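Local coordinates for protein lantibiotic dehydratase (Microbispora corallina, PDB 5EHK) that probably dehydrates serine and threonine residues of the precursor peptide of the lantibiotic NAI-107, in a reaction that depends on tRNA, at residues F6-V11 with V381-I386; R823-R828 with Y859-G864. All coordinates share one frame; numbering follows the deposited sequence.

Contact 1: residues F6-V11 with V381-I386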
ATOM      1  N   PHE A   6      24.921  10.463 -25.265  1.00 17.30           N
ATOM      2  CA  PHE A   6      24.315  11.772 -25.503  1.00 23.77           C
ATOM      3  C   PHE A   6      25.330  12.720 -26.152  1.00 27.02           C
ATOM      4  O   PHE A   6      26.528  12.657 -25.848  1.00 26.24           O
ATOM      5  CB  PHE A   6      23.772  12.395 -24.205  1.00 20.86           C
ATOM      6  CG  PHE A   6      22.796  11.522 -23.479  1.00 19.20           C
ATOM      7  CD1 PHE A   6      21.527  11.299 -23.993  1.00 17.00           C
ATOM      8  CD2 PHE A   6      23.154  10.912 -22.289  1.00 19.24           C
ATOM      9  CE1 PHE A   6      20.632  10.490 -23.336  1.00 17.10           C
ATOM     10  CE2 PHE A   6      22.275  10.100 -21.623  1.00 18.69           C
ATOM     11  CZ  PHE A   6      21.001   9.883 -22.151  1.00 21.99           C
ATOM     12  N   ARG A   7      24.839  13.572 -27.056  1.00 23.73           N
ATOM     13  CA  ARG A   7      25.624  14.645 -27.649  1.00 22.47           C
ATOM     14  C   ARG A   7      24.916  15.951 -27.301  1.00 19.25           C
ATOM     15  O   ARG A   7      23.727  16.085 -27.554  1.00 16.42           O
ATOM     16  CB  ARG A   7      25.647  14.483 -29.175  1.00 25.27           C
ATOM     17  CG  ARG A   7      26.316  15.637 -29.951  1.00 27.82           C
ATOM     18  CD  ARG A   7      25.997  15.605 -31.473  1.00 27.86           C
ATOM     19  NE  ARG A   7      26.331  14.334 -32.118  1.00 34.57           N
ATOM     20  CZ  ARG A   7      27.502  14.059 -32.685  1.00 31.83           C
ATOM     21  NH1 ARG A   7      28.464  14.975 -32.681  1.00 29.11           N
ATOM     22  NH2 ARG A   7      27.719  12.861 -33.231  1.00 25.56           N
ATOM     23  N   ALA A   8      25.634  16.920 -26.736  1.00 22.00           N
ATOM     24  CA  ALA A   8      25.047  18.235 -26.441  1.00 21.88           C
ATOM     25  C   ALA A   8      24.876  19.078 -27.703  1.00 24.82           C
ATOM     26  O   ALA A   8      25.541  18.851 -28.720  1.00 30.34           O
ATOM     27  CB  ALA A   8      25.885  18.990 -25.413  1.00 20.64           C
ATOM     28  N   TRP A   9      23.956  20.031 -27.641  1.00 24.76           N
ATOM     29  CA  TRP A   9      23.743  21.009 -28.713  1.00 27.87           C
ATOM     30  C   TRP A   9      24.934  21.943 -28.846  1.00 33.09           C
ATOM     31  O   TRP A   9      25.710  22.088 -27.908  1.00 35.95           O
ATOM     32  CB  TRP A   9      22.525  21.869 -28.396  1.00 27.82           C
ATOM     33  CG  TRP A   9      21.202  21.279 -28.716  1.00 22.33           C
ATOM     34  CD1 TRP A   9      20.932  19.999 -29.118  1.00 23.16           C
ATOM     35  CD2 TRP A   9      19.950  21.958 -28.669  1.00 17.93           C
ATOM     36  NE1 TRP A   9      19.580  19.850 -29.336  1.00 20.97           N
ATOM     37  CE2 TRP A   9      18.956  21.038 -29.052  1.00 18.03           C
ATOM     38  CE3 TRP A   9      19.577  23.259 -28.350  1.00 17.23           C
ATOM     39  CZ2 TRP A   9      17.617  21.376 -29.120  1.00 16.33           C
ATOM     40  CZ3 TRP A   9      18.248  23.597 -28.417  1.00 21.48           C
ATOM     41  CH2 TRP A   9      17.279  22.658 -28.800  1.00 20.00           C
ATOM     42  N   ASP A  10      25.060  22.615 -29.988  1.00 36.17           N
ATOM     43  CA  ASP A  10      26.131  23.596 -30.138  1.00 34.67           C
ATOM     44  C   ASP A  10      25.869  24.787 -29.235  1.00 37.33           C
ATOM     45  O   ASP A  10      26.782  25.258 -28.557  1.00 38.57           O
ATOM     46  CB  ASP A  10      26.208  24.139 -31.568  1.00 38.43           C
ATOM     47  CG  ASP A  10      26.752  23.139 -32.557  1.00 34.73           C
ATOM     48  OD1 ASP A  10      27.370  22.142 -32.132  1.00 29.78           O
ATOM     49  OD2 ASP A  10      26.593  23.389 -33.771  1.00 40.47           O
ATOM     50  N   VAL A  11      24.626  25.273 -29.229  1.00 36.70           N
ATOM     51  CA  VAL A  11      24.275  26.449 -28.437  1.00 33.29           C
ATOM     52  C   VAL A  11      23.629  26.024 -27.144  1.00 38.12           C
ATOM     53  O   VAL A  11      23.177  24.879 -27.021  1.00 39.19           O
ATOM     54  CB  VAL A  11      23.312  27.392 -29.168  1.00 35.02           C
ATOM     55  CG1 VAL A  11      23.913  27.836 -30.484  1.00 38.58           C
ATOM     56  CG2 VAL A  11      21.972  26.711 -29.388  1.00 36.00           C
ATOM     57  N   VAL A 381      36.023  20.788 -24.169  1.00 29.27           N
ATOM     58  CA  VAL A 381      36.335  19.847 -23.096  1.00 32.24           C
ATOM     59  C   VAL A 381      35.182  19.828 -22.095  1.00 31.92           C
ATOM     60  O   VAL A 381      34.871  18.792 -21.514  1.00 28.40           O
ATOM     61  CB  VAL A 381      37.701  20.164 -22.392  1.00 24.48           C
ATOM     62  CG1 VAL A 381      37.652  21.512 -21.666  1.00 28.89           C
ATOM     63  CG2 VAL A 381      38.124  19.036 -21.451  1.00 20.12           C
ATOM     64  N   VAL A 382      34.525  20.974 -21.936  1.00 33.18           N
ATOM     65  CA  VAL A 382      33.385  21.084 -21.040  1.00 34.38           C
ATOM     66  C   VAL A 382      32.160  20.366 -21.606  1.00 30.68           C
ATOM     67  O   VAL A 382      31.524  19.585 -20.902  1.00 29.30           O
ATOM     68  CB  VAL A 382      33.049  22.542 -20.732  1.00 37.01           C
ATOM     69  CG1 VAL A 382      31.689  22.635 -20.027  1.00 26.46           C
ATOM     70  CG2 VAL A 382      34.154  23.151 -19.884  1.00 29.84           C
ATOM     71  N   ARG A 383      31.844  20.617 -22.874  1.00 26.65           N
ATOM     72  CA  ARG A 383      30.769  19.894 -23.553  1.00 28.66           C
ATOM     73  C   ARG A 383      30.897  18.376 -23.374  1.00 29.02           C
ATOM     74  O   ARG A 383      29.908  17.674 -23.219  1.00 32.13           O
ATOM     75  CB  ARG A 383      30.770  20.220 -25.041  1.00 32.33           C
ATOM     76  CG  ARG A 383      29.628  19.589 -25.829  1.00 32.05           C
ATOM     77  CD  ARG A 383      30.036  19.384 -27.273  1.00 34.29           C
ATOM     78  NE  ARG A 383      28.979  19.724 -28.220  1.00 35.11           N
ATOM     79  CZ  ARG A 383      29.080  20.659 -29.162  1.00 37.71           C
ATOM     80  NH1 ARG A 383      30.192  21.375 -29.294  1.00 37.40           N
ATOM     81  NH2 ARG A 383      28.063  20.880 -29.982  1.00 35.75           N
ATOM     82  N   THR A 384      32.119  17.872 -23.363  1.00 30.18           N
ATOM     83  CA  THR A 384      32.345  16.447 -23.170  1.00 27.49           C
ATOM     84  C   THR A 384      32.124  16.002 -21.723  1.00 24.08           C
ATOM     85  O   THR A 384      31.719  14.864 -21.472  1.00 21.66           O
ATOM     86  CB  THR A 384      33.735  16.046 -23.702  1.00 23.43           C
ATOM     87  OG1 THR A 384      33.666  16.062 -25.130  1.00 23.42           O
ATOM     88  CG2 THR A 384      34.155  14.637 -23.237  1.00 20.64           C
ATOM     89  N   GLU A 385      32.404  16.897 -20.776  1.00 26.01           N
ATOM     90  CA  GLU A 385      32.209  16.583 -19.360  1.00 26.80           C
ATOM     91  C   GLU A 385      30.719  16.389 -19.143  1.00 25.68           C
ATOM     92  O   GLU A 385      30.275  15.336 -18.686  1.00 26.59           O
ATOM     93  CB  GLU A 385      32.757  17.700 -18.460  1.00 21.00           C
ATOM     94  CG  GLU A 385      32.818  17.376 -16.953  1.00 23.70           C
ATOM     95  CD  GLU A 385      33.635  16.118 -16.585  1.00 29.88           C
ATOM     96  OE1 GLU A 385      34.840  16.030 -16.914  1.00 33.06           O
ATOM     97  OE2 GLU A 385      33.068  15.216 -15.927  1.00 37.13           O
ATOM     98  N   ILE A 386      29.954  17.395 -19.541  1.00 19.48           N
ATOM     99  CA  ILE A 386      28.525  17.359 -19.412  1.00 17.22           C
ATOM    100  C   ILE A 386      27.919  16.159 -20.115  1.00 20.21           C
ATOM    101  O   ILE A 386      27.065  15.492 -19.556  1.00 25.09           O
ATOM    102  CB  ILE A 386      27.919  18.646 -19.946  1.00 20.55           C
ATOM    103  CG1 ILE A 386      28.478  19.828 -19.142  1.00 16.11           C
ATOM    104  CG2 ILE A 386      26.389  18.589 -19.897  1.00 13.91           C
ATOM    105  CD1 ILE A 386      27.997  21.144 -19.617  1.00 16.60           C
TER

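Contact 2: residues R823-R828 with Y859-G864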
ATOM      1  N   ARG A 823     -23.047 -13.788  -8.910  1.00 14.57           N
ATOM      2  CA  ARG A 823     -21.787 -13.806  -8.161  1.00 11.81           C
ATOM      3  C   ARG A 823     -21.960 -14.418  -6.792  1.00  9.12           C
ATOM      4  O   ARG A 823     -22.669 -13.892  -5.948  1.00 10.25           O
ATOM      5  CB  ARG A 823     -21.246 -12.420  -8.015  1.00 16.27           C
ATOM      6  CG  ARG A 823     -21.060 -11.736  -9.325  1.00 19.50           C
ATOM      7  CD  ARG A 823     -20.231 -10.501  -9.076  1.00 30.14           C
ATOM      8  NE  ARG A 823     -20.237  -9.621 -10.232  1.00 33.66           N
ATOM      9  CZ  ARG A 823     -20.448  -8.320 -10.137  1.00 28.97           C
ATOM     10  NH1 ARG A 823     -20.693  -7.782  -8.934  1.00 26.49           N
ATOM     11  NH2 ARG A 823     -20.435  -7.577 -11.237  1.00 23.46           N
ATOM     12  N   LEU A 824     -21.321 -15.551  -6.582  1.00  7.79           N
ATOM     13  CA  LEU A 824     -21.512 -16.280  -5.349  1.00  9.31           C
ATOM     14  C   LEU A 824     -20.274 -16.149  -4.489  1.00 11.41           C
ATOM     15  O   LEU A 824     -19.188 -16.614  -4.859  1.00 11.76           O
ATOM     16  CB  LEU A 824     -21.865 -17.738  -5.649  1.00 10.52           C
ATOM     17  CG  LEU A 824     -23.025 -17.894  -6.640  1.00  7.99           C
ATOM     18  CD1 LEU A 824     -23.255 -19.362  -6.996  1.00  7.76           C
ATOM     19  CD2 LEU A 824     -24.270 -17.277  -6.072  1.00  5.18           C
ATOM     20  N   ARG A 825     -20.433 -15.464  -3.358  1.00 13.74           N
ATOM     21  CA  ARG A 825     -19.298 -15.159  -2.485  1.00 13.29           C
ATOM     22  C   ARG A 825     -18.961 -16.373  -1.638  1.00  7.37           C
ATOM     23  O   ARG A 825     -19.227 -16.414  -0.464  1.00  7.07           O
ATOM     24  CB  ARG A 825     -19.578 -13.924  -1.625  1.00 10.11           C
ATOM     25  CG  ARG A 825     -19.913 -12.670  -2.436  1.00 12.15           C
ATOM     26  CD  ARG A 825     -18.677 -12.007  -3.015  1.00 21.72           C
ATOM     27  NE  ARG A 825     -18.952 -11.194  -4.204  1.00 27.11           N
ATOM     28  CZ  ARG A 825     -18.005 -10.584  -4.921  1.00 27.11           C
ATOM     29  NH1 ARG A 825     -16.722 -10.700  -4.556  1.00 20.96           N
ATOM     30  NH2 ARG A 825     -18.333  -9.862  -5.995  1.00 24.12           N
ATOM     31  N   VAL A 826     -18.391 -17.367  -2.289  1.00  8.75           N
ATOM     32  CA  VAL A 826     -17.934 -18.573  -1.654  1.00 10.71           C
ATOM     33  C   VAL A 826     -16.436 -18.412  -1.620  1.00 11.88           C
ATOM     34  O   VAL A 826     -15.808 -18.369  -2.658  1.00 13.79           O
ATOM     35  CB  VAL A 826     -18.307 -19.814  -2.525  1.00 10.41           C
ATOM     36  CG1 VAL A 826     -17.793 -21.102  -1.910  1.00  9.18           C
ATOM     37  CG2 VAL A 826     -19.817 -19.894  -2.750  1.00  7.74           C
ATOM     38  N   PRO A 827     -15.859 -18.247  -0.427  1.00 16.24           N
ATOM     39  CA  PRO A 827     -14.408 -18.100  -0.344  1.00 15.88           C
ATOM     40  C   PRO A 827     -13.717 -19.309  -0.925  1.00 14.12           C
ATOM     41  O   PRO A 827     -14.272 -20.408  -0.904  1.00 13.01           O
ATOM     42  CB  PRO A 827     -14.148 -18.011   1.157  1.00 18.75           C
ATOM     43  CG  PRO A 827     -15.364 -18.524   1.803  1.00 16.85           C
ATOM     44  CD  PRO A 827     -16.489 -18.176   0.897  1.00 14.99           C
ATOM     45  N   ARG A 828     -12.500 -19.099  -1.409  1.00 16.41           N
ATOM     46  CA  ARG A 828     -11.796 -20.098  -2.201  1.00 17.21           C
ATOM     47  C   ARG A 828     -11.691 -21.468  -1.533  1.00 13.82           C
ATOM     48  O   ARG A 828     -11.924 -22.483  -2.188  1.00 16.20           O
ATOM     49  CB  ARG A 828     -10.414 -19.559  -2.598  1.00 17.19           C
ATOM     50  CG  ARG A 828      -9.557 -20.500  -3.426  1.00 18.34           C
ATOM     51  CD  ARG A 828     -10.295 -21.034  -4.636  1.00 18.56           C
ATOM     52  NE  ARG A 828     -10.201 -22.494  -4.727  1.00 14.98           N
ATOM     53  CZ  ARG A 828      -9.542 -23.114  -5.694  1.00 17.91           C
ATOM     54  NH1 ARG A 828      -8.937 -22.396  -6.640  1.00 18.04           N
ATOM     55  NH2 ARG A 828      -9.490 -24.436  -5.731  1.00 18.34           N
ATOM     56  N   TYR A 859     -13.453 -16.477 -10.053  1.00 17.76           N
ATOM     57  CA  TYR A 859     -13.142 -15.109 -10.406  1.00 20.71           C
ATOM     58  C   TYR A 859     -12.596 -14.421  -9.168  1.00 19.96           C
ATOM     59  O   TYR A 859     -12.969 -14.752  -8.043  1.00 20.83           O
ATOM     60  CB  TYR A 859     -14.419 -14.397 -10.895  1.00 19.15           C
ATOM     61  CG  TYR A 859     -14.166 -13.195 -11.770  1.00 24.47           C
ATOM     62  CD1 TYR A 859     -14.238 -13.301 -13.157  1.00 31.48           C
ATOM     63  CD2 TYR A 859     -13.834 -11.951 -11.219  1.00 27.05           C
ATOM     64  CE1 TYR A 859     -13.995 -12.207 -13.986  1.00 34.20           C
ATOM     65  CE2 TYR A 859     -13.587 -10.843 -12.041  1.00 31.36           C
ATOM     66  CZ  TYR A 859     -13.670 -10.982 -13.429  1.00 34.14           C
ATOM     67  OH  TYR A 859     -13.437  -9.912 -14.271  1.00 34.32           O
ATOM     68  N   SER A 860     -11.725 -13.447  -9.363  1.00 26.01           N
ATOM     69  CA  SER A 860     -11.325 -12.609  -8.245  1.00 27.45           C
ATOM     70  C   SER A 860     -11.505 -11.134  -8.596  1.00 28.94           C
ATOM     71  O   SER A 860     -10.943 -10.661  -9.581  1.00 31.45           O
ATOM     72  CB  SER A 860      -9.884 -12.905  -7.846  1.00 21.16           C
ATOM     73  OG  SER A 860      -9.437 -11.913  -6.957  1.00 33.32           O
ATOM     74  N   ASP A 861     -12.322 -10.417  -7.826  1.00 27.02           N
ATOM     75  CA  ASP A 861     -12.445  -8.965  -7.999  1.00 24.78           C
ATOM     76  C   ASP A 861     -11.962  -8.193  -6.777  1.00 28.47           C
ATOM     77  O   ASP A 861     -11.300  -8.744  -5.891  1.00 26.56           O
ATOM     78  CB  ASP A 861     -13.876  -8.541  -8.401  1.00 23.92           C
ATOM     79  CG  ASP A 861     -14.959  -8.948  -7.363  1.00 27.94           C
ATOM     80  OD1 ASP A 861     -14.642  -9.163  -6.167  1.00 26.14           O
ATOM     81  OD2 ASP A 861     -16.159  -9.009  -7.745  1.00 24.61           O
ATOM     82  N   THR A 862     -12.371  -6.936  -6.686  1.00 27.39           N
ATOM     83  CA  THR A 862     -11.897  -6.075  -5.609  1.00 28.85           C
ATOM     84  C   THR A 862     -12.372  -6.602  -4.251  1.00 27.62           C
ATOM     85  O   THR A 862     -11.857  -6.193  -3.212  1.00 30.20           O
ATOM     86  CB  THR A 862     -12.401  -4.606  -5.771  1.00 25.57           C
ATOM     87  OG1 THR A 862     -13.836  -4.582  -5.784  1.00 31.60           O
ATOM     88  CG2 THR A 862     -11.856  -3.939  -7.057  1.00 18.12           C
ATOM     89  N   ALA A 863     -13.363  -7.493  -4.261  1.00 26.06           N
ATOM     90  CA  ALA A 863     -13.946  -7.999  -3.021  1.00 25.58           C
ATOM     91  C   ALA A 863     -13.540  -9.434  -2.720  1.00 25.37           C
ATOM     92  O   ALA A 863     -14.103 -10.089  -1.834  1.00 26.83           O
ATOM     93  CB  ALA A 863     -15.460  -7.867  -3.047  1.00 24.43           C
ATOM     94  N   GLY A 864     -12.552  -9.927  -3.450  1.00 24.79           N
ATOM     95  CA  GLY A 864     -11.998 -11.221  -3.131  1.00 27.75           C
ATOM     96  C   GLY A 864     -12.318 -12.266  -4.176  1.00 27.58           C
ATOM     97  O   GLY A 864     -12.698 -11.931  -5.302  1.00 24.47           O
TER

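Contact 1: residues F6-V11 with V381-I386
Arg-383 sets its CG anti to the backbone N (chi1 -176°), sending the side chain out of helix 380-395 toward strand 6-17, where it meets Ala-8 on the strand and Asp-10 at the break that follows; a bend at chi3 then turns an edge of the guanidinium to the backbone oxygen of Ala-8 and to Asp-10. Asp-10 answers from a CG lying beside its own backbone N, which returns the carboxylate toward the helix although its CB starts away from it. Its OD1 takes the salt bridge from Arg-383 NH2 at 2.6 Å, through the lone pair that faces away from OD2. The oxygen lies in the guanidinium plane, but the carboxylate is turned 89° to that plane, so this is a one-point pairing in which OD2 plays no part. On its other side, toward NE, Arg-383 NH2 also gives a weak hydrogen bond to Ala-8 O at 3.5 Å. One nitrogen thus serves a backbone and a side-chain oxygen. Nearer the helix the contact turns apolar, with Ala-8 CB resting on Arg-383 CG at 3.8 Å. The other terminal nitrogen, NH1, forms a salt bridge with Glu-380 in the same helix, and Glu-387 one turn on accepts the Ala-8 backbone N-H. With Arg-383 also touching Phe-154 and Ile-386 Val-788, this is helix-on-sheet packing: helix 380-395 lies against strand 6-17 and its two antiparallel neighbours, 147-155 and 785-792.

Contact 2: residues R823-R828 with Y859-G864
Arg-825 grips Asp-861 end-on with both terminal nitrogens, a two-pronged salt bridge at the turn of the beta hairpin formed by strands 853-861 and 864-872. NH1 reaches OD1 at 3.0 Å, nearly straight at 175°, while NH2 reaches OD2 at 2.9 Å. The guanidinium and carboxylate planes are only 22° apart, and each oxygen is met on the side facing the other, so the two groups lie almost flat edge to edge. Ala-863 CB comes up obliquely to Arg-825 NH1, 3.4 Å away. In the next shell, Glu-903 pairs with Arg-825 NE and also holds Arg-823, so the Arg-825 guanidinium has two acid partners; the side chain also touches His-866 of strand 864-872. The hairpin is closed by a type I turn, Asp-861 and Gly-864 exchanging two backbone hydrogen bonds. Within the turn, Thr-862 OG1 hydrogen-bonds to Thr-862 OG1 of the second subunit, placing the turn at the dimer interface. Asp-861, with CG between its backbone N and carbonyl carbon (chi1 59°), also forms an Asx turn: OD1 accepts Ala-863 N at 2.8 Å, from above the carboxylate plane.

From the N terminus, the chain enters contact 1 almost at once on strand 6-17 and closes it some 370 residues later, when helix 380-395 comes back to that strand. Contact 2 opens only much further on, at the end of strand 819-824, and closes a short loop made largely of helices 828-837 and 839-848 and most of strand 853-861. The two neither nest nor cross; they follow in series, and the nearest atoms of contact 1 and contact 2 are about 39 Å apart. Contact 1 ties the first strand to a helix of the N-terminal family region, whereas contact 2 ties inner strand 819-824, across strand 864-872, to outermost strand 853-861 of a four-stranded antiparallel sheet, beside the second subunit.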